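Local structure of polymerase X (Deinococcus radiodurans, 2W9M) at residues G95-L100 and L462-G467; G101-G106 and L148-F153; A127-E132 and D227-P232; A165-A170 and G186-G191; L497-A502 and V530-K535. The protein probably catalyses template-directed addition of deoxyribonucleotides to DNA as a family X polymerase, and carries a zinc-binding PHP domain. All coordinates share one frame; numbering follows the deposited sequence.

Contact 1: G95-L100 and L462-G467; sequences GLLDLL and LLRRPG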
# COMPACT_ATOMS: atom_id res chain seq x y z
N GLY A 95 0.34 7.41 -3.53
CA GLY A 95 1.22 8.39 -2.92
C GLY A 95 1.36 9.66 -3.74
O GLY A 95 1.60 10.73 -3.19
N LEU A 96 1.23 9.55 -5.06
CA LEU A 96 1.31 10.72 -5.92
C LEU A 96 0.03 11.54 -5.79
O LEU A 96 0.07 12.77 -5.75
CB LEU A 96 1.52 10.32 -7.37
CG LEU A 96 1.73 11.50 -8.33
CD1 LEU A 96 3.18 11.96 -8.27
CD2 LEU A 96 1.37 11.10 -9.75
N LEU A 97 -1.11 10.85 -5.72
CA LEU A 97 -2.40 11.51 -5.51
C LEU A 97 -2.38 12.31 -4.21
O LEU A 97 -3.03 13.35 -4.09
CB LEU A 97 -3.53 10.49 -5.47
CG LEU A 97 -3.76 9.70 -6.77
CD1 LEU A 97 -4.93 8.74 -6.61
CD2 LEU A 97 -3.97 10.66 -7.93
N ASP A 98 -1.62 11.81 -3.23
CA ASP A 98 -1.46 12.48 -1.95
C ASP A 98 -0.62 13.75 -2.06
O ASP A 98 -1.03 14.81 -1.58
CB ASP A 98 -0.83 11.53 -0.93
CG ASP A 98 -1.85 10.58 -0.31
OD1 ASP A 98 -3.07 10.85 -0.42
OD2 ASP A 98 -1.42 9.57 0.29
N LEU A 99 0.55 13.62 -2.68
CA LEU A 99 1.44 14.76 -2.87
C LEU A 99 0.75 15.89 -3.63
O LEU A 99 1.03 17.06 -3.39
CB LEU A 99 2.72 14.33 -3.61
CG LEU A 99 3.61 13.31 -2.92
CD1 LEU A 99 4.93 13.16 -3.68
CD2 LEU A 99 3.87 13.70 -1.47
N LEU A 100 -0.15 15.53 -4.54
CA LEU A 100 -0.90 16.51 -5.32
C LEU A 100 -1.88 17.28 -4.45
O LEU A 100 -2.52 18.23 -4.91
CB LEU A 100 -1.64 15.83 -6.47
CG LEU A 100 -0.79 15.27 -7.61
CD1 LEU A 100 -1.63 14.39 -8.51
CD2 LEU A 100 -0.17 16.40 -8.39
N LEU A 462 -7.10 2.97 0.60
CA LEU A 462 -7.38 3.34 1.99
C LEU A 462 -7.39 4.85 2.23
O LEU A 462 -6.44 5.55 1.88
CB LEU A 462 -6.37 2.68 2.94
CG LEU A 462 -6.57 1.21 3.34
CD1 LEU A 462 -7.99 0.78 3.04
CD2 LEU A 462 -5.58 0.30 2.65
N LEU A 463 -8.47 5.34 2.83
CA LEU A 463 -8.62 6.75 3.21
C LEU A 463 -8.90 7.68 2.03
O LEU A 463 -8.85 8.90 2.19
CB LEU A 463 -7.39 7.24 3.98
CG LEU A 463 -7.04 6.51 5.28
CD1 LEU A 463 -5.79 7.12 5.90
CD2 LEU A 463 -8.19 6.55 6.26
N ARG A 464 -9.19 7.12 0.87
CA ARG A 464 -9.46 7.93 -0.32
C ARG A 464 -10.73 7.52 -1.06
O ARG A 464 -11.62 8.33 -1.30
CB ARG A 464 -8.25 7.92 -1.26
CG ARG A 464 -8.50 8.63 -2.59
CD ARG A 464 -7.21 8.79 -3.39
NE ARG A 464 -6.27 9.66 -2.70
CZ ARG A 464 -6.24 10.98 -2.84
NH1 ARG A 464 -7.10 11.58 -3.66
NH2 ARG A 464 -5.35 11.71 -2.18
N ARG A 465 -10.81 6.24 -1.43
CA ARG A 465 -11.96 5.71 -2.14
C ARG A 465 -12.10 4.21 -1.89
O ARG A 465 -11.11 3.49 -1.87
CB ARG A 465 -11.82 5.95 -3.65
CG ARG A 465 -10.63 5.21 -4.26
CD ARG A 465 -11.01 4.46 -5.52
NE ARG A 465 -10.49 5.11 -6.72
CZ ARG A 465 -9.35 4.79 -7.31
NH1 ARG A 465 -8.58 3.82 -6.81
NH2 ARG A 465 -8.96 5.43 -8.41
N PRO A 466 -13.34 3.74 -1.67
CA PRO A 466 -13.60 2.30 -1.59
C PRO A 466 -13.33 1.63 -2.94
O PRO A 466 -13.17 2.33 -3.94
CB PRO A 466 -15.10 2.24 -1.28
CG PRO A 466 -15.63 3.57 -1.75
CD PRO A 466 -14.55 4.52 -1.36
N GLY A 467 -13.28 0.31 -2.96
CA GLY A 467 -13.07 -0.41 -4.21
C GLY A 467 -14.33 -0.39 -5.05
O GLY A 467 -15.40 0.00 -4.57
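R464 reaches from its loop to helix 94-99 and lays its guanidinium against two successive residues, L97 and D98. L97 provides the apolar part: its CB stands over the centre of one face of the flat group, 3.8 Å from R464 CZ. Farther out, L97 CD1 lies 3.9 Å from R464 CD, so the leucine follows the arginine over both its aliphatic and its charged end. D98 comes instead to the edge. Its OD1 accepts R464 NH2 at 3.0 Å in a salt bridge, with an N-H...O angle of 163° and the oxygen nearly in the guanidinium plane. The bond arrives on the anti side of the carboxylate, whose plane is turned 48° from that of the guanidinium. R464 runs out nearly extended, then kinks at chi3 (-64°), which swings the guanidinium so that one face meets L97 while NH2 stays directed at D98. NH2 also comes 3.4 Å from the carbonyl O of L97. The contact lies at the surface and bridges the helix-hairpin-helix region to a loop of the zinc-binding PHP domain, the L97 side chain about 9 Å from those of the zinc ligands D339 and H428. Behind it, L96 packs on helix 107-115, L99 on helix 121-130 and L100 on helices 10-26 and 107-115, while the R464 loop runs from strand 453-454 to helix 472-482.

Contact 2: G101-G106 and L148-F153; sequences GVRGLG and LENVVF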
# COMPACT_ATOMS: atom_id res chain seq x y z
N GLY A 101 -2.00 16.88 -3.19
CA GLY A 101 -2.88 17.56 -2.25
C GLY A 101 -2.13 18.39 -1.22
O GLY A 101 -2.74 19.04 -0.38
N VAL A 102 -0.80 18.35 -1.30
CA VAL A 102 0.04 19.15 -0.41
C VAL A 102 0.13 20.59 -0.90
O VAL A 102 0.81 20.87 -1.90
CB VAL A 102 1.46 18.57 -0.30
CG1 VAL A 102 2.31 19.41 0.63
CG2 VAL A 102 1.41 17.13 0.18
N ARG A 103 -0.54 21.50 -0.20
CA ARG A 103 -0.54 22.91 -0.57
C ARG A 103 0.89 23.43 -0.72
O ARG A 103 1.70 23.32 0.21
CB ARG A 103 -1.29 23.74 0.47
CG ARG A 103 -1.54 25.18 0.06
CD ARG A 103 -1.39 26.14 1.23
NE ARG A 103 -2.62 26.30 2.01
CZ ARG A 103 -2.86 25.71 3.18
NH1 ARG A 103 -1.96 24.90 3.71
NH2 ARG A 103 -4.00 25.94 3.80
N GLY A 104 1.21 23.99 -1.88
CA GLY A 104 2.52 24.57 -2.12
C GLY A 104 3.46 23.76 -2.99
O GLY A 104 4.57 24.21 -3.29
N LEU A 105 3.05 22.56 -3.38
CA LEU A 105 3.88 21.73 -4.26
C LEU A 105 3.46 21.86 -5.73
O LEU A 105 2.39 21.39 -6.13
CB LEU A 105 3.84 20.26 -3.83
CG LEU A 105 4.66 19.83 -2.61
CD1 LEU A 105 4.65 18.32 -2.47
CD2 LEU A 105 6.08 20.34 -2.70
N GLY A 106 4.32 22.49 -6.53
CA GLY A 106 4.08 22.61 -7.96
C GLY A 106 4.44 21.34 -8.71
O GLY A 106 5.01 20.41 -8.13
N LEU A 148 6.44 20.60 5.64
CA LEU A 148 6.15 19.77 6.80
C LEU A 148 4.89 20.25 7.51
O LEU A 148 4.08 19.46 7.98
CB LEU A 148 7.34 19.73 7.77
CG LEU A 148 7.10 18.89 9.03
CD1 LEU A 148 6.69 17.48 8.66
CD2 LEU A 148 8.33 18.86 9.92
N GLU A 149 4.74 21.57 7.59
CA GLU A 149 3.54 22.17 8.15
C GLU A 149 2.31 21.74 7.35
O GLU A 149 1.29 21.35 7.92
CB GLU A 149 3.66 23.69 8.15
CG GLU A 149 2.34 24.42 7.90
CD GLU A 149 2.55 25.80 7.28
OE1 GLU A 149 3.35 26.59 7.83
OE2 GLU A 149 1.90 26.09 6.24
N ASN A 150 2.41 21.81 6.03
CA ASN A 150 1.29 21.47 5.16
C ASN A 150 0.93 19.99 5.19
O ASN A 150 -0.23 19.63 5.01
CB ASN A 150 1.55 21.94 3.73
CG ASN A 150 1.46 23.45 3.59
OD1 ASN A 150 0.65 24.09 4.26
ND2 ASN A 150 2.31 24.02 2.74
N VAL A 151 1.92 19.13 5.42
CA VAL A 151 1.68 17.70 5.56
C VAL A 151 0.97 17.43 6.88
O VAL A 151 0.08 16.57 6.95
CB VAL A 151 2.98 16.87 5.50
CG1 VAL A 151 2.67 15.40 5.71
CG2 VAL A 151 3.68 17.08 4.16
N VAL A 152 1.35 18.16 7.92
CA VAL A 152 0.67 18.04 9.21
C VAL A 152 -0.82 18.33 9.09
O VAL A 152 -1.64 17.75 9.80
CB VAL A 152 1.29 18.96 10.28
CG1 VAL A 152 0.39 19.02 11.51
CG2 VAL A 152 2.68 18.49 10.65
N PHE A 153 -1.19 19.24 8.19
CA PHE A 153 -2.59 19.57 7.97
C PHE A 153 -3.34 18.39 7.36
O PHE A 153 -4.46 18.08 7.77
CB PHE A 153 -2.74 20.80 7.08
CG PHE A 153 -2.65 22.10 7.82
CD1 PHE A 153 -1.48 22.84 7.82
CD2 PHE A 153 -3.74 22.58 8.53
CE1 PHE A 153 -1.40 24.04 8.50
CE2 PHE A 153 -3.67 23.78 9.21
CZ PHE A 153 -2.50 24.51 9.20
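N150 and R103 make the polar part of this contact. R103 NH1 donates to N150 OD1 at 2.8 Å, but the N-H...O angle of 122° makes the bond weak. The two flat groups are turned 45° from each other, and the amide oxygen lies at the guanidinium edge. N150 CG sits beside its own backbone N (chi1 -72°), which aims the amide at the loop; ND2 ends 2.7 Å from R103 O, at too poor an angle for a hydrogen bond. The loop is the hairpin of a helix-hairpin-helix element, a DNA-binding motif by family: it joins helices 94-99 and 107-115, and V102 to L105 form a type II turn closed by L105 N to V102 O at 3.2 Å. G104 has positive phi, where a CB would press on the carbonyl O of R103. An alanine in place of N150 is likely to leave the R103 guanidinium without this acceptor and open a gap beside the turn. Apolar contacts lie deeper: V102 CG1 touches N150 CB at 4.1 Å and V151 CG2 at 4.4 Å, with L121 and L154 also against V102. Of aromatic character there is a long, at best weak cation-pi approach of R103 to the F153 ring.

Contact 3: A127-E132 and D227-P232; sequences AAESGE and DYEGVP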
# COMPACT_ATOMS: atom_id res chain seq x y z
N ALA A 127 11.50 12.95 5.13
CA ALA A 127 12.49 13.71 4.38
C ALA A 127 12.66 15.10 4.98
O ALA A 127 13.77 15.63 5.04
CB ALA A 127 12.11 13.80 2.92
N ALA A 128 11.55 15.69 5.42
CA ALA A 128 11.59 16.99 6.07
C ALA A 128 12.34 16.88 7.40
O ALA A 128 13.18 17.71 7.72
CB ALA A 128 10.17 17.51 6.29
N GLU A 129 12.01 15.83 8.14
CA GLU A 129 12.61 15.56 9.45
C GLU A 129 14.13 15.49 9.38
O GLU A 129 14.83 16.03 10.23
CB GLU A 129 12.08 14.23 9.96
CG GLU A 129 11.97 14.10 11.46
CD GLU A 129 10.57 14.40 11.95
OE1 GLU A 129 9.98 15.39 11.47
OE2 GLU A 129 10.06 13.65 12.81
N SER A 130 14.64 14.81 8.35
CA SER A 130 16.05 14.43 8.31
C SER A 130 16.96 15.41 7.58
O SER A 130 18.18 15.23 7.56
CB SER A 130 16.20 13.05 7.66
OG SER A 130 15.96 13.12 6.26
N GLY A 131 16.38 16.45 6.99
CA GLY A 131 17.15 17.41 6.22
C GLY A 131 17.28 17.00 4.76
O GLY A 131 17.76 17.76 3.93
N GLU A 132 16.85 15.78 4.45
CA GLU A 132 16.93 15.27 3.09
C GLU A 132 16.15 16.15 2.11
O GLU A 132 16.60 16.41 0.99
CB GLU A 132 16.41 13.83 3.04
CG GLU A 132 16.37 13.23 1.65
CD GLU A 132 15.83 11.80 1.64
OE1 GLU A 132 15.70 11.22 0.54
OE2 GLU A 132 15.53 11.27 2.73
N ASP A 227 -0.01 14.53 20.18
CA ASP A 227 -0.09 14.62 18.73
C ASP A 227 1.31 14.89 18.20
O ASP A 227 1.87 15.95 18.44
CB ASP A 227 -1.03 15.77 18.34
CG ASP A 227 -1.61 15.61 16.95
OD1 ASP A 227 -2.43 14.68 16.75
OD2 ASP A 227 -1.28 16.42 16.05
N TYR A 228 1.87 13.92 17.48
CA TYR A 228 3.18 14.12 16.87
C TYR A 228 3.07 14.36 15.36
O TYR A 228 2.86 13.43 14.59
CB TYR A 228 4.12 12.96 17.16
CG TYR A 228 5.54 13.25 16.73
CD1 TYR A 228 6.35 14.10 17.48
CD2 TYR A 228 6.08 12.70 15.58
CE1 TYR A 228 7.64 14.39 17.10
CE2 TYR A 228 7.38 12.97 15.19
CZ TYR A 228 8.15 13.82 15.96
OH TYR A 228 9.45 14.10 15.57
N GLU A 229 3.23 15.62 14.97
CA GLU A 229 3.15 16.01 13.56
C GLU A 229 1.88 15.51 12.88
O GLU A 229 1.93 14.93 11.80
CB GLU A 229 4.40 15.54 12.82
CG GLU A 229 5.67 16.21 13.34
CD GLU A 229 6.93 15.66 12.70
OE1 GLU A 229 6.82 14.84 11.76
OE2 GLU A 229 8.03 16.06 13.13
N GLY A 230 0.74 15.75 13.54
CA GLY A 230 -0.55 15.41 12.98
C GLY A 230 -1.02 14.00 13.31
O GLY A 230 -2.20 13.69 13.19
N VAL A 231 -0.09 13.15 13.72
CA VAL A 231 -0.40 11.76 14.04
C VAL A 231 -0.68 11.61 15.54
O VAL A 231 0.21 11.80 16.36
CB VAL A 231 0.76 10.83 13.66
CG1 VAL A 231 0.39 9.39 13.94
CG2 VAL A 231 1.13 11.02 12.20
N PRO A 232 -1.93 11.26 15.89
CA PRO A 232 -2.31 11.05 17.29
C PRO A 232 -1.44 9.99 17.96
O PRO A 232 -1.13 8.96 17.34
CB PRO A 232 -3.76 10.57 17.20
CG PRO A 232 -4.25 11.08 15.88
CD PRO A 232 -3.06 11.03 14.97
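A type I' turn, Y228 to V231, closes the beta hairpin of strands 224-228 and 231-238 and presents Y228 and E229 to E129 on helix 121-130. Y228 OH donates to E129 OE2 at 2.9 Å. The carboxylate oxygen lies at the ring edge, near the ring plane, whereas the phenol meets it from above the carboxylate plane, 45° out of it; the two planes stand nearly perpendicular. The E129 chain bends at chi2 (97°) and so brings both its oxygens to the hairpin. The second, OE1, lies 2.6 Å from E229 OE2, close enough that one of the acids probably holds a proton. These carboxylates, too, are turned almost at right angles. E229 extends beyond CG, its CG lying over the rim of one face of the Y228 ring. Its other oxygen, OE1, is paired with R125 in a salt bridge; with E172 also near E129, the cluster is rich in acids, and R125 probably eases their mutual repulsion. The turn is tight: Y228 N binds V231 O at 2.9 Å, and V231 N returns to Y228 O at 3.1 Å. E229 and G230 both take positive phi, as the two central residues of such a turn must. Two paired backbone bonds enclosing a two-residue loop of left-handed conformation are the mark of a 2:2 beta hairpin closed by a type I' turn.

Contact 4: A165-A170 and G186-G191; sequences AGLAVA and GDVRRG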
# COMPACT_ATOMS: atom_id res chain seq x y z
N ALA A 165 2.09 5.63 8.41
CA ALA A 165 2.30 6.78 9.29
C ALA A 165 2.29 6.40 10.76
O ALA A 165 3.17 6.81 11.52
CB ALA A 165 1.26 7.87 9.01
N GLY A 166 1.29 5.63 11.17
CA GLY A 166 1.19 5.20 12.56
C GLY A 166 2.39 4.38 13.01
O GLY A 166 2.90 4.56 14.11
N LEU A 167 2.84 3.48 12.15
CA LEU A 167 3.96 2.60 12.49
C LEU A 167 5.28 3.38 12.51
O LEU A 167 6.10 3.18 13.40
CB LEU A 167 4.04 1.44 11.50
CG LEU A 167 4.85 0.20 11.88
CD1 LEU A 167 4.63 -0.17 13.33
CD2 LEU A 167 4.49 -0.97 10.97
N ALA A 168 5.47 4.26 11.53
CA ALA A 168 6.66 5.10 11.48
C ALA A 168 6.77 5.98 12.72
O ALA A 168 7.84 6.08 13.32
CB ALA A 168 6.64 5.97 10.22
N VAL A 169 5.68 6.63 13.10
CA VAL A 169 5.68 7.50 14.27
C VAL A 169 5.93 6.72 15.56
O VAL A 169 6.71 7.15 16.41
CB VAL A 169 4.38 8.32 14.38
CG1 VAL A 169 4.32 9.04 15.72
CG2 VAL A 169 4.28 9.32 13.23
N ALA A 170 5.29 5.56 15.71
CA ALA A 170 5.52 4.73 16.88
C ALA A 170 6.97 4.26 16.95
O ALA A 170 7.58 4.26 18.02
CB ALA A 170 4.57 3.54 16.90
N GLY A 186 -1.64 -1.82 20.34
CA GLY A 186 -2.89 -1.57 19.65
C GLY A 186 -2.83 -1.83 18.16
O GLY A 186 -2.36 -2.87 17.71
N ASP A 187 -3.32 -0.86 17.39
CA ASP A 187 -3.55 -1.05 15.97
C ASP A 187 -2.28 -1.26 15.14
O ASP A 187 -2.26 -2.12 14.26
CB ASP A 187 -4.39 0.11 15.41
CG ASP A 187 -5.77 0.18 16.04
OD1 ASP A 187 -6.07 -0.66 16.92
OD2 ASP A 187 -6.56 1.07 15.67
N VAL A 188 -1.23 -0.50 15.42
CA VAL A 188 0.02 -0.65 14.68
C VAL A 188 0.69 -1.99 14.96
O VAL A 188 1.29 -2.59 14.06
CB VAL A 188 1.01 0.51 14.94
CG1 VAL A 188 0.29 1.84 14.85
CG2 VAL A 188 1.68 0.36 16.29
N ARG A 189 0.58 -2.48 16.19
CA ARG A 189 1.20 -3.74 16.58
C ARG A 189 0.62 -4.96 15.86
O ARG A 189 1.33 -5.93 15.61
CB ARG A 189 1.10 -3.96 18.09
CG ARG A 189 1.58 -5.33 18.51
CD ARG A 189 1.27 -5.62 19.96
NE ARG A 189 1.77 -6.94 20.34
CZ ARG A 189 1.42 -7.58 21.45
NH1 ARG A 189 0.56 -7.02 22.29
NH2 ARG A 189 1.92 -8.77 21.72
N ARG A 190 -0.67 -4.91 15.53
CA ARG A 190 -1.30 -6.06 14.88
C ARG A 190 -1.62 -5.82 13.40
O ARG A 190 -2.23 -6.66 12.75
CB ARG A 190 -2.52 -6.54 15.66
CG ARG A 190 -3.60 -5.50 15.86
CD ARG A 190 -4.62 -5.99 16.88
NE ARG A 190 -5.97 -5.65 16.48
CZ ARG A 190 -6.53 -4.46 16.67
NH1 ARG A 190 -5.84 -3.50 17.27
NH2 ARG A 190 -7.77 -4.23 16.26
N GLY A 191 -1.20 -4.66 12.89
CA GLY A 191 -1.20 -4.42 11.45
C GLY A 191 -2.50 -3.97 10.83
O GLY A 191 -2.73 -4.19 9.64
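D187 OD1, next to the V188 that packs on G166, L167 and A170, accepts R190 NH1 at 2.9 Å in a salt bridge. The bond reaches the anti side of the carboxylate and is tilted from both flat groups; R190 also pairs through NE with E305, and D187 has a weak partner in R196 N through OD2. The pair lies within the short helix 186-190 and leaves V188 to make the contact. V188 CG1 sits against the backbone of helix 163-176, 3.8 Å from G166 C. A side chain on G166 would be tight against this methyl, so the glycine lets the valine come close. L167 extends its CG anti to the backbone N (chi1 -162°), which carries CD1 to V188 CB at 4.0 Å. On the other branch, V188 CG2 meets A170 CB at 4.3 Å. The helix axes pass 9.3 Å apart at 101°, so a single side chain of the short helix lies across successive turns of the longer one. GDVRRG resembles the GSxRRG signature of family X polymerase palms. The short helix ends in a Schellman motif at G191, whose positive phi goes with weak bonds from its N to D187 O and V188 O. Strand 194-203 touches both partners: V195 meets V188 and L200 meets A170, while L167 turns its far side to Y528 and M531 of helix 526-535.

Contact 5: L497-A502 and V530-K535; sequences LDWREA and VMQARK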
# COMPACT_ATOMS: atom_id res chain seq x y z
N LEU A 497 -5.29 -7.74 -2.20
CA LEU A 497 -6.42 -8.35 -1.47
C LEU A 497 -6.45 -8.18 0.05
O LEU A 497 -5.43 -8.36 0.73
CB LEU A 497 -6.44 -9.84 -1.80
CG LEU A 497 -7.65 -10.68 -1.38
CD1 LEU A 497 -8.87 -10.28 -2.20
CD2 LEU A 497 -7.34 -12.17 -1.55
N ASP A 498 -7.62 -7.86 0.58
CA ASP A 498 -7.81 -7.71 2.02
C ASP A 498 -7.45 -9.01 2.74
O ASP A 498 -7.72 -10.10 2.23
CB ASP A 498 -9.26 -7.33 2.34
CG ASP A 498 -9.44 -6.87 3.77
OD1 ASP A 498 -10.28 -7.47 4.47
OD2 ASP A 498 -8.74 -5.93 4.20
N TRP A 499 -6.85 -8.90 3.93
CA TRP A 499 -6.42 -10.09 4.66
C TRP A 499 -7.61 -10.95 5.08
O TRP A 499 -7.47 -12.15 5.28
CB TRP A 499 -5.54 -9.74 5.86
CG TRP A 499 -6.25 -9.03 6.97
CD1 TRP A 499 -6.30 -7.68 7.17
CD2 TRP A 499 -7.02 -9.62 8.03
NE1 TRP A 499 -7.05 -7.39 8.29
CE2 TRP A 499 -7.50 -8.56 8.83
CE3 TRP A 499 -7.34 -10.93 8.38
CZ2 TRP A 499 -8.29 -8.79 9.96
CZ3 TRP A 499 -8.12 -11.15 9.50
CH2 TRP A 499 -8.59 -10.08 10.27
N ARG A 500 -8.77 -10.32 5.20
CA ARG A 500 -9.98 -11.05 5.57
C ARG A 500 -10.39 -12.02 4.48
O ARG A 500 -10.80 -13.14 4.76
CB ARG A 500 -11.12 -10.09 5.89
CG ARG A 500 -10.96 -9.39 7.22
CD ARG A 500 -11.77 -8.11 7.29
NE ARG A 500 -11.33 -7.27 8.40
CZ ARG A 500 -10.32 -6.41 8.33
NH1 ARG A 500 -9.65 -6.26 7.20
NH2 ARG A 500 -9.99 -5.69 9.40
N GLU A 501 -10.27 -11.60 3.22
CA GLU A 501 -10.60 -12.47 2.10
C GLU A 501 -9.52 -13.53 1.87
O GLU A 501 -9.82 -14.65 1.47
CB GLU A 501 -10.82 -11.65 0.83
CG GLU A 501 -11.98 -10.67 0.93
CD GLU A 501 -13.32 -11.35 1.15
OE1 GLU A 501 -13.39 -12.60 1.03
OE2 GLU A 501 -14.31 -10.65 1.43
N ALA A 502 -8.27 -13.16 2.13
CA ALA A 502 -7.15 -14.10 2.06
C ALA A 502 -7.30 -15.21 3.10
O ALA A 502 -6.96 -16.36 2.85
CB ALA A 502 -5.83 -13.38 2.24
N VAL A 530 3.37 -8.22 4.32
CA VAL A 530 3.64 -9.38 5.15
C VAL A 530 2.78 -9.39 6.42
O VAL A 530 2.32 -10.45 6.85
CB VAL A 530 5.14 -9.47 5.52
CG1 VAL A 530 5.35 -10.46 6.65
CG2 VAL A 530 5.96 -9.86 4.30
N MET A 531 2.56 -8.22 7.02
CA MET A 531 1.72 -8.12 8.21
C MET A 531 0.29 -8.56 7.91
O MET A 531 -0.36 -9.18 8.75
CB MET A 531 1.71 -6.69 8.76
CG MET A 531 3.08 -6.17 9.17
SD MET A 531 3.01 -4.54 9.95
CE MET A 531 2.28 -4.95 11.54
N GLN A 532 -0.19 -8.24 6.71
CA GLN A 532 -1.51 -8.66 6.26
C GLN A 532 -1.53 -10.17 5.99
O GLN A 532 -2.48 -10.87 6.37
CB GLN A 532 -1.93 -7.90 5.00
CG GLN A 532 -1.75 -6.39 5.09
CD GLN A 532 -2.37 -5.79 6.35
OE1 GLN A 532 -3.58 -5.86 6.55
NE2 GLN A 532 -1.54 -5.19 7.18
N ALA A 533 -0.49 -10.67 5.32
CA ALA A 533 -0.40 -12.09 5.00
C ALA A 533 -0.37 -12.96 6.25
O ALA A 533 -0.94 -14.05 6.28
CB ALA A 533 0.81 -12.36 4.12
N ARG A 534 0.31 -12.49 7.29
CA ARG A 534 0.45 -13.26 8.52
C ARG A 534 -0.87 -13.39 9.29
O ARG A 534 -1.14 -14.41 9.92
CB ARG A 534 1.55 -12.68 9.40
CG ARG A 534 2.93 -12.79 8.77
CD ARG A 534 3.94 -11.96 9.53
NE ARG A 534 4.14 -12.46 10.89
CZ ARG A 534 5.01 -13.41 11.21
NH1 ARG A 534 5.77 -13.97 10.27
NH2 ARG A 534 5.14 -13.81 12.47
N LYS A 535 -1.70 -12.36 9.23
CA LYS A 535 -3.02 -12.43 9.84
C LYS A 535 -3.90 -13.42 9.09
O LYS A 535 -4.81 -14.01 9.67
CB LYS A 535 -3.67 -11.04 9.87
CG LYS A 535 -2.92 -10.06 10.75
CD LYS A 535 -3.14 -8.62 10.31
CE LYS A 535 -4.57 -8.18 10.59
NZ LYS A 535 -4.84 -6.86 9.94
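Q532 is the first residue of 530-535 to meet W499. Its backbone O lies 3.3 Å from W499 CB, and its amide, at 65° to the indole, brings OE1 obliquely to W499 CD1, also at 3.3 Å. The other end of the amide is held away from the ring, NE2 donating to G191 O. One turn on, K535 bends at chi3 (69°) and folds its end over one face of the indole. CE stands 3.5 Å from the centroid of the five-membered ring, a CH-pi contact, and NZ lies 3.3 Å from the same centroid, a cation-pi contact. NZ also comes 2.8 Å from W499 NE1, but both are donors; NE1 is weakly bonded to E193 instead, and NZ weakly to G191 O. The opposite indole face carries R500 CG, 3.7 Å above the plane, so the ring is sandwiched between two basic side chains. R500 is steadied by D498, whose OD1 accepts R500 NH1 at 3.1 Å and, as N-cap, takes a weak capping bond from R500 N. Were W499 a serine, the K535 end would probably lose its aromatic platform and turn more freely, and R500 the ring it lies on. A502 packs on F511 and A533 on I513 of strand 511-514 in the seven-stranded parallel sheet of the PHP domain, while M531 and Q532 lean on L163 of helix 163-176.

In the fold
From the N terminus, helix 94-99 opens contact 1 and leads directly into the hairpin of contact 2, the two touching at L99 and L105. Helix 121-130 then opens contact 3 before helix 141-157 closes contact 2, so these loops cross, and V152 and L148 pack on E229 and A128. Contact 4 opens and closes inside the loop of contact 3 and meets it through V169. All three nest within the long loop that contact 1 closes at 462-467, joining the helix-hairpin-helix region to the zinc-bearing domain. Contact 5 follows in series, within that domain, and is tied back to contact 4 where G191 O meets Q532 NE2.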